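Local coordinates for enoyl-CoA hydratase/isomerase family protein (Bacillus anthracis, PDB 3KQF), which probably catalyses the reversible addition of water to the double bond of 2-enoyl-CoA thioesters, the hydratase step of fatty acid beta-oxidation, at residues Val20-Asn25 against Glu39-Ile44; Asn43-Ile48 against Arg92-Met97; Pro104-Ile109 against Glu202-Asn207; Ala133-Thr138 against Tyr181-Phe186; Ser174-Lys179 against Glu185-Val190. All blocks are in the same frame, centred on the assembly; numbering follows the deposited sequence. Where two conformers were deposited one is given.

In the fold
Contacts 1, 3 and 4 are buried and wholly aliphatic across their segments, whereas contacts 2 and 5 are only partly buried and bring polar atoms beside the methyl groups. Contacts 1, 3 and 5 all reach the six-stranded sheet. Contacts 1 and 2 share helix 35-49, which turns one side to strand 19-24 and another to helix 81-99. Contacts 4 and 5, whose centres lie about 7 Å apart, share Glu185 and Phe186 and are tied by a probable hydrogen bond from Leu183 N to Ala178 O. Ile109 of the 104-109 segment packs on Leu135 and Val184, joining contact 3 to contact 4. Contacts 3, 4 and 5 also touch the third subunit.

Contact 1. Residues Val20-Asn25 against Glu39-Ile44; sequences VKISLN and EELQNI
Strand 20-24 and helix 39-44 run almost exactly antiparallel, at 173°, with their axes 10.8 Å apart and Ile22 nearest to Leu41 by CA position. Buried aliphatic side chains bridge the interval, chiefly Ile22, Leu24 and Leu41. Ile22 points at the helix, and its short branch CG2 lies 3.9 Å from Leu41 CD1. The tip of its long branch, CD1, makes a looser approach to Ile44 CG2, at 4.4 Å in one of two Ile44 conformers, so this part of the contact is doubtful. Leu41 does not set out toward the strand; with CG anti to the backbone N (chi1 -172°), the isobutyl group swings over to meet it, and the second methyl, CD2, lies 4.3 Å from Leu24 CD2. Leu41 thereby touches both Ile22 and Leu24. The fit is made by methyl groups alone, at ordinary van der Waals separations. Beyond it, Ile22 also packs on Val57 and Leu59 of the adjacent strand 56-61. Here the helix lies against the first strand of the beta-alpha-beta unit formed by 19-24, 35-49 and 56-61, a unit belonging to the crotonase fold.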
# COMPACT_ATOMS: atom_id res chain seq x y z
N VAL A 20 15.51 19.47 -16.23
CA VAL A 20 16.66 19.94 -15.47
C VAL A 20 17.17 18.77 -14.64
O VAL A 20 16.37 18.03 -14.06
CB VAL A 20 16.33 21.16 -14.55
CG1 VAL A 20 15.30 20.82 -13.53
CG2 VAL A 20 17.62 21.69 -13.88
N LYS A 21 18.49 18.58 -14.61
CA LYS A 21 19.12 17.49 -13.85
C LYS A 21 19.98 18.11 -12.79
O LYS A 21 20.91 18.87 -13.11
CB LYS A 21 19.98 16.60 -14.77
CG LYS A 21 20.64 15.43 -14.05
CD LYS A 21 21.55 14.59 -14.94
CE LYS A 21 22.80 15.33 -15.34
NZ LYS A 21 23.80 14.42 -15.94
N ILE A 22 19.66 17.83 -11.53
CA ILE A 22 20.41 18.33 -10.40
C ILE A 22 21.27 17.19 -9.87
O ILE A 22 20.76 16.11 -9.60
CB ILE A 22 19.47 18.78 -9.26
CG1 ILE A 22 18.47 19.83 -9.76
CG2 ILE A 22 20.30 19.32 -8.11
CD1 ILE A 22 17.44 20.23 -8.74
N SER A 23 22.58 17.41 -9.77
CA SER A 23 23.49 16.36 -9.30
C SER A 23 24.20 16.76 -8.00
O SER A 23 24.89 17.80 -7.96
CB SER A 23 24.55 16.06 -10.36
OG SER A 23 24.00 15.73 -11.61
N LEU A 24 24.04 15.96 -6.94
CA LEU A 24 24.80 16.22 -5.72
C LEU A 24 26.26 16.06 -6.15
O LEU A 24 26.60 15.09 -6.81
CB LEU A 24 24.43 15.26 -4.59
CG LEU A 24 22.96 15.20 -4.18
CD1 LEU A 24 22.78 14.25 -3.01
CD2 LEU A 24 22.40 16.57 -3.82
N ASN A 25 27.10 17.02 -5.78
CA ASN A 25 28.49 17.05 -6.24
C ASN A 25 29.55 17.15 -5.14
O ASN A 25 30.31 18.12 -5.07
CB ASN A 25 28.66 18.22 -7.23
CG ASN A 25 29.97 18.14 -8.00
OD1 ASN A 25 30.50 17.06 -8.26
ND2 ASN A 25 30.49 19.31 -8.39
N GLU A 39 21.90 24.34 1.63
CA GLU A 39 21.66 25.76 1.28
C GLU A 39 21.57 25.94 -0.25
O GLU A 39 20.63 26.57 -0.75
CB GLU A 39 22.79 26.64 1.83
CG GLU A 39 22.77 28.11 1.38
CD GLU A 39 21.59 28.89 1.90
OE1 GLU A 39 20.90 28.40 2.83
OE2 GLU A 39 21.37 30.02 1.40
N GLU A 40 22.55 25.40 -0.97
CA GLU A 40 22.57 25.49 -2.44
C GLU A 40 21.38 24.78 -3.09
O GLU A 40 20.80 25.28 -4.07
CB GLU A 40 23.88 24.93 -3.01
CG GLU A 40 25.08 25.78 -2.72
CD GLU A 40 26.36 25.25 -3.32
OE1 GLU A 40 26.37 24.13 -3.86
OE2 GLU A 40 27.38 25.98 -3.28
N LEU A 41 21.04 23.61 -2.56
CA LEU A 41 19.93 22.84 -3.08
C LEU A 41 18.62 23.60 -2.87
O LEU A 41 17.81 23.69 -3.78
CB LEU A 41 19.91 21.44 -2.46
CG LEU A 41 18.93 20.42 -3.03
CD1 LEU A 41 19.03 20.30 -4.56
CD2 LEU A 41 19.20 19.06 -2.36
N GLN A 42 18.41 24.17 -1.68
CA GLN A 42 17.20 24.95 -1.43
C GLN A 42 17.08 26.15 -2.39
O GLN A 42 16.00 26.47 -2.84
CB GLN A 42 17.14 25.44 0.02
CG GLN A 42 16.96 24.33 1.07
CD GLN A 42 16.81 24.87 2.48
OE1 GLN A 42 16.90 26.07 2.71
NE2 GLN A 42 16.59 23.98 3.45
N ASN A 43 18.20 26.82 -2.66
CA ASN A 43 18.19 27.98 -3.56
C ASN A 43 17.79 27.57 -4.98
O ASN A 43 17.00 28.25 -5.62
CB ASN A 43 19.55 28.69 -3.55
CG ASN A 43 19.89 29.29 -2.18
OD1 ASN A 43 19.03 29.43 -1.31
ND2 ASN A 43 21.15 29.67 -2.00
N ILE A 44 18.34 26.46 -5.48
CA ILE A 44 18.00 26.00 -6.83
C ILE A 44 16.56 25.49 -6.87
O ILE A 44 15.86 25.70 -7.86
CB ILE A 44 18.97 24.92 -7.37
CG1 ILE A 44 18.60 24.54 -8.81
CG2 ILE A 44 18.96 23.69 -6.50
CD1 ILE A 44 18.63 25.69 -9.79

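Contact 2. Residues Asn43-Ile48 against Arg92-Met97; sequences NILTQI and RTTMEM
Leu45 and Met97, a selenomethionine, carry the apolar part of this helix-helix contact, each setting out toward the other helix. Their side chains meet at a slant and touch twice. The terminal methyl CE of Met97 lies 3.7 Å from Leu45 CB, and, nearer the backbone of the second helix, Leu45 CD1 comes within 4.0 Å of Met97 CB. The Met97 chain is extended through chi2 and then bends at chi3 (62°), which brings CE onto Leu45 CB and Thr46 OG1. Leu45 CD1 also reaches the preceding turn of the partner helix, where Thr94 CG2 stands 4.1 Å away.

Polar atoms take part only as neighbours of methyl groups. Met97 CE lies 3.5 Å from Thr46 OG1 in a van der Waals contact; the hydroxyl is bonded instead to Gln42 O, one turn back in its own helix. Leu45 CD1 likewise rests 4.0 Å from the carbonyl oxygen Thr94 O. Thr94 OG1 pairs with Met90 O and with Gln42 NE2, and the latter bond links the two helices, Gln42 lying just before segment 43-48.

The backbones run nearly parallel, with axes 10.4 Å apart crossing at 21°, and Leu45 and Met97 mark their closest CA approach. Leu45 also packs on Leu101, in the loop that follows helix 81-99. The motif is a nearly parallel helix pair, in which helices 35-49 and 81-99 are joined through Leu45 and Met97.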
# COMPACT_ATOMS: atom_id res chain seq x y z
N ASN A 43 18.20 26.82 -2.66
CA ASN A 43 18.19 27.98 -3.56
C ASN A 43 17.79 27.57 -4.98
O ASN A 43 17.00 28.25 -5.62
CB ASN A 43 19.55 28.69 -3.55
CG ASN A 43 19.89 29.29 -2.18
OD1 ASN A 43 19.03 29.43 -1.31
ND2 ASN A 43 21.15 29.67 -2.00
N ILE A 44 18.34 26.46 -5.48
CA ILE A 44 18.00 26.00 -6.83
C ILE A 44 16.56 25.49 -6.87
O ILE A 44 15.86 25.70 -7.86
CB ILE A 44 18.97 24.92 -7.37
CG1 ILE A 44 18.60 24.54 -8.81
CG2 ILE A 44 18.96 23.69 -6.50
CD1 ILE A 44 18.63 25.69 -9.79
N LEU A 45 16.11 24.83 -5.80
CA LEU A 45 14.71 24.36 -5.74
C LEU A 45 13.73 25.57 -5.83
O LEU A 45 12.70 25.48 -6.49
CB LEU A 45 14.48 23.53 -4.48
CG LEU A 45 15.16 22.15 -4.51
CD1 LEU A 45 15.07 21.45 -3.16
CD2 LEU A 45 14.58 21.26 -5.61
N THR A 46 14.10 26.69 -5.20
CA THR A 46 13.27 27.92 -5.24
C THR A 46 13.19 28.47 -6.66
O THR A 46 12.15 29.00 -7.06
CB THR A 46 13.83 29.01 -4.32
OG1 THR A 46 13.89 28.52 -2.99
CG2 THR A 46 12.96 30.28 -4.34
N GLN A 47 14.29 28.38 -7.40
CA GLN A 47 14.32 28.85 -8.78
C GLN A 47 13.45 27.96 -9.68
O GLN A 47 12.58 28.44 -10.39
CB GLN A 47 15.78 28.90 -9.27
CG GLN A 47 15.96 29.40 -10.70
CD GLN A 47 17.41 29.78 -11.03
OE1 GLN A 47 18.34 29.44 -10.29
NE2 GLN A 47 17.60 30.48 -12.15
N ILE A 48 13.66 26.65 -9.61
CA ILE A 48 12.90 25.68 -10.41
C ILE A 48 11.39 25.75 -10.13
O ILE A 48 10.57 25.61 -11.04
CB ILE A 48 13.43 24.26 -10.18
CG1 ILE A 48 14.87 24.15 -10.69
CG2 ILE A 48 12.53 23.24 -10.90
CD1 ILE A 48 15.62 22.91 -10.21
N ARG A 92 14.96 18.26 6.65
CA ARG A 92 13.54 17.97 6.43
C ARG A 92 12.87 19.02 5.54
O ARG A 92 12.05 18.66 4.69
CB ARG A 92 12.77 17.72 7.74
CG ARG A 92 12.32 18.91 8.50
CD ARG A 92 11.30 18.46 9.57
NE ARG A 92 11.85 17.41 10.44
CZ ARG A 92 12.51 17.62 11.57
NH1 ARG A 92 12.70 18.86 12.04
NH2 ARG A 92 12.97 16.58 12.26
N THR A 93 13.26 20.29 5.69
CA THR A 93 12.71 21.37 4.86
C THR A 93 13.06 21.16 3.38
O THR A 93 12.25 21.40 2.48
CB THR A 93 13.23 22.73 5.32
OG1 THR A 93 12.68 23.00 6.62
CG2 THR A 93 12.80 23.85 4.38
N THR A 94 14.29 20.73 3.13
CA THR A 94 14.73 20.47 1.76
C THR A 94 13.87 19.36 1.12
O THR A 94 13.47 19.47 -0.05
CB THR A 94 16.21 20.10 1.76
OG1 THR A 94 16.95 21.13 2.43
CG2 THR A 94 16.73 19.93 0.32
N MSE A 95 13.60 18.29 1.87
CA MSE A 95 12.77 17.20 1.38
C MSE A 95 11.37 17.72 1.01
O MSE A 95 10.83 17.35 -0.03
CB MSE A 95 12.62 16.08 2.41
CG MSE A 95 13.92 15.52 2.96
SE MSE A 95 15.14 15.01 1.56
CE MSE A 95 16.62 14.30 2.60
N GLU A 96 10.79 18.56 1.85
CA GLU A 96 9.47 19.13 1.57
C GLU A 96 9.48 19.94 0.28
O GLU A 96 8.55 19.89 -0.50
CB GLU A 96 8.99 19.99 2.72
CG GLU A 96 8.74 19.16 3.96
CD GLU A 96 8.41 20.00 5.16
OE1 GLU A 96 9.05 21.07 5.35
OE2 GLU A 96 7.53 19.57 5.94
N MSE A 97 10.56 20.70 0.06
CA MSE A 97 10.66 21.52 -1.15
C MSE A 97 10.74 20.66 -2.41
O MSE A 97 10.19 21.03 -3.45
CB MSE A 97 11.85 22.47 -1.05
CG MSE A 97 11.73 23.50 0.07
SE MSE A 97 13.34 24.63 0.15
CE MSE A 97 13.14 25.38 -1.59

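Contact 3. Residues Pro104-Ile109 against Glu202-Asn207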
# COMPACT_ATOMS: atom_id res chain seq x y z
N PRO A 104 7.13 16.87 -11.86
CA PRO A 104 7.53 15.54 -11.39
C PRO A 104 9.06 15.53 -11.14
O PRO A 104 9.82 16.18 -11.88
CB PRO A 104 7.18 14.63 -12.57
CG PRO A 104 6.05 15.30 -13.23
CD PRO A 104 6.40 16.77 -13.14
N VAL A 105 9.50 14.78 -10.13
CA VAL A 105 10.91 14.68 -9.80
C VAL A 105 11.27 13.21 -9.80
O VAL A 105 10.61 12.40 -9.12
CB VAL A 105 11.23 15.34 -8.39
CG1 VAL A 105 12.70 15.18 -8.04
CG2 VAL A 105 10.76 16.81 -8.33
N ILE A 106 12.26 12.86 -10.60
CA ILE A 106 12.73 11.48 -10.75
C ILE A 106 14.07 11.34 -10.08
O ILE A 106 14.97 12.13 -10.35
CB ILE A 106 12.88 11.11 -12.26
CG1 ILE A 106 11.57 11.37 -13.01
CG2 ILE A 106 13.32 9.68 -12.41
CD1 ILE A 106 11.65 11.12 -14.56
N ALA A 107 14.19 10.38 -9.18
CA ALA A 107 15.44 10.08 -8.54
C ALA A 107 16.20 9.06 -9.39
O ALA A 107 15.64 8.02 -9.78
CB ALA A 107 15.21 9.50 -7.11
N ALA A 108 17.44 9.37 -9.75
CA ALA A 108 18.30 8.46 -10.50
C ALA A 108 19.38 8.06 -9.50
O ALA A 108 20.37 8.80 -9.30
CB ALA A 108 18.88 9.13 -11.76
N ILE A 109 19.18 6.90 -8.88
CA ILE A 109 20.03 6.41 -7.79
C ILE A 109 21.21 5.64 -8.36
O ILE A 109 21.11 4.48 -8.72
CB ILE A 109 19.19 5.57 -6.79
CG1 ILE A 109 17.90 6.32 -6.43
CG2 ILE A 109 20.02 5.26 -5.52
CD1 ILE A 109 16.92 5.56 -5.53
N GLU A 202 11.86 12.77 -20.73
CA GLU A 202 11.43 13.29 -22.04
C GLU A 202 10.00 12.89 -22.37
O GLU A 202 9.24 13.67 -22.94
CB GLU A 202 12.38 12.82 -23.17
CG GLU A 202 13.73 13.49 -23.18
CD GLU A 202 14.64 12.94 -24.26
OE1 GLU A 202 14.43 11.78 -24.72
OE2 GLU A 202 15.58 13.65 -24.64
N LYS A 203 9.62 11.66 -22.03
CA LYS A 203 8.25 11.23 -22.26
C LYS A 203 7.29 12.09 -21.46
O LYS A 203 6.32 12.62 -22.00
CB LYS A 203 8.04 9.76 -21.88
CG LYS A 203 6.59 9.28 -22.01
CD LYS A 203 6.00 9.58 -23.39
CE LYS A 203 4.65 8.92 -23.56
NZ LYS A 203 4.02 9.08 -24.90
N ILE A 204 7.57 12.26 -20.17
CA ILE A 204 6.69 13.07 -19.31
C ILE A 204 6.64 14.51 -19.81
O ILE A 204 5.57 15.13 -19.84
CB ILE A 204 7.12 12.98 -17.83
CG1 ILE A 204 6.97 11.54 -17.34
CG2 ILE A 204 6.28 13.92 -16.96
CD1 ILE A 204 7.59 11.25 -15.95
N ALA A 205 7.79 15.02 -20.25
CA ALA A 205 7.87 16.38 -20.81
C ALA A 205 7.04 16.56 -22.08
O ALA A 205 6.68 17.69 -22.42
CB ALA A 205 9.35 16.76 -21.08
N SER A 206 6.80 15.48 -22.84
CA SER A 206 6.00 15.57 -24.07
C SER A 206 4.48 15.55 -23.77
O SER A 206 3.67 15.82 -24.65
CB SER A 206 6.38 14.47 -25.08
OG SER A 206 6.03 13.18 -24.57
N ASN A 207 4.10 15.19 -22.55
CA ASN A 207 2.68 15.21 -22.16
C ASN A 207 2.27 16.63 -21.77
O ASN A 207 3.13 17.52 -21.65
CB ASN A 207 2.40 14.18 -21.07
CG ASN A 207 2.55 12.77 -21.57
OD1 ASN A 207 2.45 12.52 -22.79
ND2 ASN A 207 2.83 11.84 -20.66
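Ile204 meets both Pro104 and Ile106, using a different branch for each. Its CG2 methyl is anti to the backbone N, while the long branch starts beside that nitrogen (chi1 -64°) and continues extended through chi2. The two branches consequently part: CG2 lies 4.0 Å from Pro104 CG, and CD1 reaches farther along the strand to Ile106 CD1 at 4.3 Å. Ile106 adopts a similar conformation, with its long branch extended too, and the two isoleucines touch through their terminal methyls. Pro104 presents the CG corner of its ring, puckered C-gamma exo, and the proline and Ile204 side chains run past one another in opposite directions.

All three residues are buried and the contact between them is purely aliphatic. Ile204 also rests on Val56 and Phe126, so it spans strand 105-109 and its two neighbours, 56-61 and 126-130. Pro104 packs on Tyr168 and Ile204 on Thr169 of the third subunit, which places this patch beside a subunit interface.

The end of the helix is held by its own polar groups. Lys203 O accepts from both Ser206 OG, at 2.6 Å, and Ser206 N, at 3.0 Å. The hydroxyl donor sits 18° off the carbonyl plane with a C=O...OG angle of 127°. One residue on, Asn207 ND2 bonds to Tyr168 O and Thr169 O of the third subunit. Helix 193-206 thus packs through Ile204 on Pro104 and the first part of strand 105-109, forming part of a helix layer over the sheet beside the third subunit.

Contact 4. Residues Ala133-Thr138 against Tyr181-Phe186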
# COMPACT_ATOMS: atom_id res chain seq x y z
N ALA A 133 23.24 -0.13 -7.01
CA ALA A 133 22.86 0.74 -5.90
C ALA A 133 22.39 -0.06 -4.70
O ALA A 133 21.98 -1.22 -4.81
CB ALA A 133 21.78 1.74 -6.32
N SER A 134 22.49 0.57 -3.54
CA SER A 134 22.00 -0.04 -2.30
C SER A 134 21.28 1.04 -1.54
O SER A 134 21.64 2.23 -1.63
CB SER A 134 23.12 -0.70 -1.48
OG SER A 134 24.22 0.16 -1.28
N LEU A 135 20.24 0.64 -0.83
CA LEU A 135 19.41 1.56 -0.10
C LEU A 135 19.16 1.08 1.30
O LEU A 135 19.44 -0.07 1.67
CB LEU A 135 18.04 1.72 -0.78
CG LEU A 135 18.04 2.24 -2.22
CD1 LEU A 135 18.33 1.14 -3.21
CD2 LEU A 135 16.67 2.91 -2.53
N GLY A 136 18.62 1.98 2.10
CA GLY A 136 18.25 1.63 3.46
C GLY A 136 18.17 2.83 4.36
O GLY A 136 18.81 3.86 4.10
N LEU A 137 17.40 2.69 5.42
CA LEU A 137 17.30 3.72 6.44
C LEU A 137 18.09 3.17 7.61
O LEU A 137 17.56 2.44 8.45
CB LEU A 137 15.86 4.03 6.82
CG LEU A 137 15.06 4.78 5.75
CD1 LEU A 137 13.63 4.95 6.17
CD2 LEU A 137 15.70 6.14 5.49
N THR A 138 19.35 3.58 7.68
CA THR A 138 20.31 3.08 8.66
C THR A 138 20.29 3.80 10.00
O THR A 138 21.06 3.43 10.89
CB THR A 138 21.73 3.20 8.09
OG1 THR A 138 21.93 4.56 7.68
CG2 THR A 138 21.93 2.26 6.86
N TYR A 181 10.33 -4.90 -3.40
CA TYR A 181 9.48 -4.33 -2.34
C TYR A 181 8.64 -3.14 -2.78
O TYR A 181 7.76 -2.68 -2.03
CB TYR A 181 10.30 -3.90 -1.14
CG TYR A 181 11.27 -4.92 -0.57
CD1 TYR A 181 10.98 -6.27 -0.58
CD2 TYR A 181 12.42 -4.50 0.09
CE1 TYR A 181 11.86 -7.20 -0.01
CE2 TYR A 181 13.31 -5.42 0.66
CZ TYR A 181 13.03 -6.75 0.61
OH TYR A 181 13.92 -7.66 1.18
N GLY A 182 8.92 -2.63 -3.98
CA GLY A 182 8.20 -1.46 -4.51
C GLY A 182 8.81 -0.12 -4.10
O GLY A 182 8.18 0.95 -4.29
N LEU A 183 10.03 -0.16 -3.57
CA LEU A 183 10.76 1.04 -3.16
C LEU A 183 11.32 1.78 -4.38
O LEU A 183 11.38 3.00 -4.38
CB LEU A 183 11.88 0.70 -2.16
CG LEU A 183 12.82 1.83 -1.70
CD1 LEU A 183 12.06 3.02 -1.01
CD2 LEU A 183 13.87 1.24 -0.77
N VAL A 184 11.78 1.04 -5.40
CA VAL A 184 12.22 1.69 -6.65
C VAL A 184 11.35 1.14 -7.78
O VAL A 184 10.92 -0.04 -7.76
CB VAL A 184 13.72 1.54 -6.93
CG1 VAL A 184 14.54 2.10 -5.74
CG2 VAL A 184 14.09 0.10 -7.27
N GLU A 185 11.06 1.99 -8.76
CA GLU A 185 10.15 1.63 -9.85
C GLU A 185 10.84 1.04 -11.07
O GLU A 185 10.21 0.31 -11.84
CB GLU A 185 9.28 2.85 -10.23
CG GLU A 185 8.18 3.20 -9.18
CD GLU A 185 8.71 3.83 -7.89
OE1 GLU A 185 9.83 4.43 -7.90
OE2 GLU A 185 7.99 3.76 -6.87
N PHE A 186 12.13 1.36 -11.24
CA PHE A 186 12.95 0.80 -12.34
C PHE A 186 14.36 0.46 -11.84
O PHE A 186 14.88 1.11 -10.92
CB PHE A 186 13.10 1.82 -13.47
CG PHE A 186 11.79 2.30 -14.05
CD1 PHE A 186 11.21 1.66 -15.14
CD2 PHE A 186 11.15 3.39 -13.50
CE1 PHE A 186 10.00 2.11 -15.68
CE2 PHE A 186 9.93 3.86 -14.04
CZ PHE A 186 9.35 3.21 -15.10
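Leu135 and Leu183 approach tip to tip, from different first torsions: Leu135 has CG beside its backbone N (chi1 -60°), Leu183 has CG anti to it (chi1 175°). Both side chains set out across the gap, and these rotations bring the CD2 methyls to 3.7 Å from one another. Leu135 CD2 is the shared atom of the contact, because it also lies 3.9 Å from Val184 CG1. Val184 approaches across the leucine end, with CG1 anti to its own carbonyl carbon. Leu183 CD2 reaches farther back along the leucine to CB of Leu135, at 4.2 Å.

The backbones stay well separated, the nearest CA atoms, those of Leu135 and Leu183, being 9.2 Å apart, so that side chains alone bridge strand 134-136 and the loop after helix 175-181. The loop begins with a Schellman motif, in which Gly182 takes a positive phi of 88° and ends the helix just ahead of Leu183. Ala178 of that helix packs on all three contacting residues, and Leu154, Leu157 and Ile158 of helix 150-158 pack on Leu183.

Polar ties of the loop lie elsewhere, among them the salt bridge of Glu185 to Arg127 and the bond of Glu185 O to Arg162 of the third subunit. With only buried aliphatic carbons meeting, the attraction is dispersive and hydrophobic and imposes little directionality.

Contact 5. Residues Ser174-Lys179 against Glu185-Val190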
# COMPACT_ATOMS: atom_id res chain seq x y z
N SER A 174 19.72 -4.37 -1.64
CA SER A 174 20.17 -4.18 -3.01
C SER A 174 19.09 -3.48 -3.82
O SER A 174 17.95 -3.42 -3.42
CB SER A 174 20.44 -5.51 -3.67
OG SER A 174 19.24 -6.26 -3.82
N ALA A 175 19.46 -3.03 -5.01
CA ALA A 175 18.50 -2.39 -5.90
C ALA A 175 17.39 -3.38 -6.29
O ALA A 175 16.23 -3.00 -6.44
CB ALA A 175 19.21 -1.89 -7.14
N GLN A 176 17.79 -4.65 -6.45
CA GLN A 176 16.89 -5.74 -6.84
C GLN A 176 15.84 -5.97 -5.77
O GLN A 176 14.65 -6.15 -6.08
CB GLN A 176 17.70 -7.04 -7.07
CG GLN A 176 18.59 -7.04 -8.31
CD GLN A 176 19.80 -6.09 -8.26
OE1 GLN A 176 20.31 -5.74 -7.18
NE2 GLN A 176 20.30 -5.72 -9.44
N GLU A 177 16.28 -5.97 -4.51
CA GLU A 177 15.40 -6.14 -3.38
C GLU A 177 14.48 -4.94 -3.28
O GLU A 177 13.28 -5.08 -3.06
CB GLU A 177 16.20 -6.34 -2.08
CG GLU A 177 16.92 -7.69 -2.04
CD GLU A 177 17.92 -7.86 -0.91
OE1 GLU A 177 18.50 -6.87 -0.43
OE2 GLU A 177 18.19 -9.03 -0.56
N ALA A 178 15.05 -3.75 -3.46
CA ALA A 178 14.23 -2.53 -3.45
C ALA A 178 13.12 -2.61 -4.49
O ALA A 178 11.98 -2.20 -4.22
CB ALA A 178 15.09 -1.32 -3.71
N LYS A 179 13.44 -3.11 -5.68
CA LYS A 179 12.45 -3.25 -6.75
C LYS A 179 11.35 -4.23 -6.35
O LYS A 179 10.18 -3.97 -6.56
CB LYS A 179 13.06 -3.71 -8.07
CG LYS A 179 12.13 -3.41 -9.24
CD LYS A 179 12.49 -4.10 -10.52
CE LYS A 179 11.56 -3.60 -11.64
NZ LYS A 179 10.14 -3.48 -11.17
N GLU A 185 11.06 1.99 -8.76
CA GLU A 185 10.15 1.63 -9.85
C GLU A 185 10.84 1.04 -11.07
O GLU A 185 10.21 0.31 -11.84
CB GLU A 185 9.28 2.85 -10.23
CG GLU A 185 8.18 3.20 -9.18
CD GLU A 185 8.71 3.83 -7.89
OE1 GLU A 185 9.83 4.43 -7.90
OE2 GLU A 185 7.99 3.76 -6.87
N PHE A 186 12.13 1.36 -11.24
CA PHE A 186 12.95 0.80 -12.34
C PHE A 186 14.36 0.46 -11.84
O PHE A 186 14.88 1.11 -10.92
CB PHE A 186 13.10 1.82 -13.47
CG PHE A 186 11.79 2.30 -14.05
CD1 PHE A 186 11.21 1.66 -15.14
CD2 PHE A 186 11.15 3.39 -13.50
CE1 PHE A 186 10.00 2.11 -15.68
CE2 PHE A 186 9.93 3.86 -14.04
CZ PHE A 186 9.35 3.21 -15.10
N VAL A 187 14.97 -0.56 -12.45
CA VAL A 187 16.36 -0.92 -12.19
C VAL A 187 17.05 -1.10 -13.54
O VAL A 187 16.54 -1.81 -14.41
CB VAL A 187 16.52 -2.17 -11.28
CG1 VAL A 187 17.99 -2.53 -11.15
CG2 VAL A 187 15.93 -1.90 -9.92
N VAL A 188 18.18 -0.41 -13.73
CA VAL A 188 18.96 -0.48 -14.96
C VAL A 188 20.45 -0.50 -14.63
O VAL A 188 20.85 -0.13 -13.53
CB VAL A 188 18.67 0.74 -15.89
CG1 VAL A 188 17.19 0.84 -16.19
CG2 VAL A 188 19.17 2.05 -15.26
N PRO A 189 21.29 -0.92 -15.59
CA PRO A 189 22.74 -0.93 -15.33
C PRO A 189 23.23 0.49 -15.06
O PRO A 189 22.70 1.43 -15.66
CB PRO A 189 23.33 -1.47 -16.64
CG PRO A 189 22.22 -2.15 -17.30
CD PRO A 189 20.97 -1.48 -16.91
N VAL A 190 24.22 0.65 -14.19
CA VAL A 190 24.70 2.00 -13.82
C VAL A 190 25.14 2.82 -15.04
O VAL A 190 24.85 4.02 -15.13
CB VAL A 190 25.82 1.97 -12.75
CG1 VAL A 190 27.15 1.50 -13.36
CG2 VAL A 190 25.99 3.35 -12.11
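Val187 points at helix 175-179 and lies between Ala175 and Lys179, one helical turn apart. Its CG2 methyl, beside the valine's backbone N, approaches the carbonyl oxygen Ala175 O at 3.7 Å and Lys179 CB at 3.9 Å. The other methyl, CG1, faces Ala175 CB at 4.2 Å. The Lys179 chain passes across Val187, its methylenes CG and CD following CG2, until a bend at chi4 (-42°) turns the amine toward the loop before the strand. There NZ stands 3.8 Å from Glu185 O, too long for a hydrogen bond; its charge is met by Glu180 of the third subunit in a salt bridge. Gln176 starts out facing away from the strand, yet folds back so that NE2 comes near Val187 CG1 while bonding to Glu131 O.

At the helix start, Ser174 and Glu177 form a capping box: Glu177 N donates to Ser174 OG (3.1 Å) and Ser174 N to Glu177 OE1 (3.0 Å). Helix and strand run roughly antiparallel at 158°, joined by a short loop. Strand 186-188 is the outermost of the six-stranded sheet within the chain, hydrogen-bonded to strand 126-130, with helix 175-181 packed on Val187 while Phe186 and Val188 pack on helix 193-206.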